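Local coordinates for Ice-binding protein (Flavobacteriaceae bacterium, PDB 5UYT), which probably binds ice crystals through a right-handed beta-helix of the ice-binding protein family, consistent with its antifreeze activity, at residues A[173-176]-A[177-181]. Residues are numbered along the deposited sequence; the frame is centred on the assembly and turned at random.
Sequences IVLQ and SGVSL
V179 meets Q176 across a type II beta turn, and one backbone hydrogen bond closes it: V179 N donates to Q176 O at 3.1 Å. The N-H points nearly straight at the oxygen (162°), although the donor is tilted 22° from the carbonyl plane. A methyl also packs closely against this oxygen, V179 CG2 lying 3.2 Å from Q176 O. This branch stands beside the valine's own backbone N, anti to its carbonyl carbon, which brings the methyl back over the start of the turn. The other methyl, CG1, packs 4.2 Å from L175 CB. Farther from the bend, the leucines of the two arms approach more loosely, with L175 CD1 4.5 Å from L181 CD2. S177 and G178 occupy the corners; G178 has a positive phi (83°), a value that suits glycine and the third position of a type II turn. S177 directs its CB away overall, although CB still touches the carbonyl carbon of Q176, and Q176 leads its extended chain off the turn, where NE2 is hydrogen-bonded to D155 OD1.

The turn is a corner of the right-handed beta-helix, where the chain passes from one face of a coil to the next. L175, V179 and L181 are buried in the interior of the beta-helix: L175 and V179 both touch L156, while L175 and L181 both touch V199. Strand 173-175 runs parallel between strands 154-156 and 192-195 of the adjacent coils, and beyond the corner strand 180-187 pairs in parallel with strands 12-16, 161-163, 165-168 and 198-200.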
ATOM      1  N   ILE A 173      -6.357  12.224 -20.223  1.00 28.15           N
ATOM      2  CA  ILE A 173      -5.245  12.517 -19.335  1.00 26.96           C
ATOM      3  C   ILE A 173      -4.091  11.594 -19.697  1.00 26.92           C
ATOM      4  O   ILE A 173      -4.281  10.382 -19.827  1.00 27.70           O
ATOM      5  CB  ILE A 173      -5.625  12.311 -17.844  1.00 26.19           C
ATOM      6  CG1 ILE A 173      -6.856  13.164 -17.496  1.00 26.23           C
ATOM      7  CG2 ILE A 173      -4.421  12.654 -16.933  1.00 24.79           C
ATOM      8  CD1 ILE A 173      -7.381  12.948 -16.082  1.00 26.38           C
ATOM      9  N   VAL A 174      -2.900  12.164 -19.846  1.00 26.44           N
ATOM     10  CA  VAL A 174      -1.727  11.397 -20.220  1.00 26.11           C
ATOM     11  C   VAL A 174      -0.635  11.753 -19.200  1.00 25.49           C
ATOM     12  O   VAL A 174      -0.247  12.932 -19.085  1.00 25.31           O
ATOM     13  CB  VAL A 174      -1.242  11.719 -21.658  1.00 26.91           C
ATOM     14  CG1 VAL A 174       0.008  10.899 -21.988  1.00 26.72           C
ATOM     15  CG2 VAL A 174      -2.340  11.480 -22.704  1.00 27.60           C
ATOM     16  N   LEU A 175      -0.147  10.736 -18.486  1.00 25.34           N
ATOM     17  CA  LEU A 175       0.883  10.916 -17.475  1.00 24.60           C
ATOM     18  C   LEU A 175       2.110  10.168 -17.942  1.00 24.89           C
ATOM     19  O   LEU A 175       2.114   8.942 -18.002  1.00 25.12           O
ATOM     20  CB  LEU A 175       0.403  10.387 -16.109  1.00 24.41           C
ATOM     21  CG  LEU A 175      -0.903  10.984 -15.552  1.00 24.51           C
ATOM     22  CD1 LEU A 175      -1.116  10.447 -14.144  1.00 24.57           C
ATOM     23  CD2 LEU A 175      -0.906  12.510 -15.569  1.00 24.28           C
ATOM     24  N   GLN A 176       3.147  10.914 -18.284  1.00 24.90           N
ATOM     25  CA  GLN A 176       4.328  10.338 -18.904  1.00 25.50           C
ATOM     26  C   GLN A 176       5.281   9.729 -17.862  1.00 25.41           C
ATOM     27  O   GLN A 176       5.032   9.837 -16.663  1.00 25.41           O
ATOM     28  CB  GLN A 176       5.023  11.417 -19.735  1.00 26.29           C
ATOM     29  CG  GLN A 176       4.260  11.860 -20.988  1.00 26.93           C
ATOM     30  CD  GLN A 176       5.056  12.837 -21.835  1.00 27.96           C
ATOM     31  OE1 GLN A 176       6.222  12.581 -22.156  1.00 29.15           O
ATOM     32  NE2 GLN A 176       4.438  13.968 -22.205  1.00 27.94           N
ATOM     33  N   SER A 177       6.358   9.096 -18.340  1.00 25.56           N
ATOM     34  CA  SER A 177       7.311   8.365 -17.518  1.00 25.83           C
ATOM     35  C   SER A 177       7.713   9.149 -16.265  1.00 25.69           C
ATOM     36  O   SER A 177       8.178  10.285 -16.363  1.00 25.29           O
ATOM     37  CB  SER A 177       8.552   8.047 -18.364  1.00 27.30           C
ATOM     38  OG  SER A 177       9.544   7.440 -17.550  1.00 28.82           O
ATOM     39  N   GLY A 178       7.511   8.547 -15.090  1.00 25.07           N
ATOM     40  CA  GLY A 178       8.053   9.086 -13.838  1.00 24.80           C
ATOM     41  C   GLY A 178       7.223  10.174 -13.181  1.00 24.59           C
ATOM     42  O   GLY A 178       7.647  10.745 -12.158  1.00 24.62           O
ATOM     43  N   VAL A 179       6.063  10.494 -13.762  1.00 23.77           N
ATOM     44  CA  VAL A 179       5.131  11.419 -13.111  1.00 23.71           C
ATOM     45  C   VAL A 179       4.811  10.914 -11.706  1.00 23.96           C
ATOM     46  O   VAL A 179       4.611   9.700 -11.497  1.00 24.40           O
ATOM     47  CB  VAL A 179       3.841  11.623 -13.920  1.00 23.73           C
ATOM     48  CG1 VAL A 179       2.722  12.229 -13.065  1.00 23.75           C
ATOM     49  CG2 VAL A 179       4.111  12.523 -15.121  1.00 23.65           C
ATOM     50  N   SER A 180       4.785  11.841 -10.753  1.00 23.04           N
ATOM     51  CA  SER A 180       4.491  11.509  -9.372  1.00 22.82           C
ATOM     52  C   SER A 180       3.355  12.422  -8.922  1.00 22.94           C
ATOM     53  O   SER A 180       3.560  13.622  -8.764  1.00 23.19           O
ATOM     54  CB  SER A 180       5.730  11.733  -8.506  1.00 23.56           C
ATOM     55  OG  SER A 180       5.452  11.248  -7.218  1.00 23.92           O
ATOM     56  N   LEU A 181       2.177  11.837  -8.711  1.00 22.27           N
ATOM     57  CA  LEU A 181       0.977  12.591  -8.380  1.00 22.58           C
ATOM     58  C   LEU A 181       0.453  12.218  -6.991  1.00 22.72           C
ATOM     59  O   LEU A 181       0.066  11.069  -6.753  1.00 22.45           O
ATOM     60  CB  LEU A 181      -0.098  12.331  -9.444  1.00 22.93           C
ATOM     61  CG  LEU A 181      -1.526  12.890  -9.238  1.00 22.84           C
ATOM     62  CD1 LEU A 181      -1.483  14.387  -8.953  1.00 23.74           C
ATOM     63  CD2 LEU A 181      -2.454  12.578 -10.424  1.00 23.04           C
TER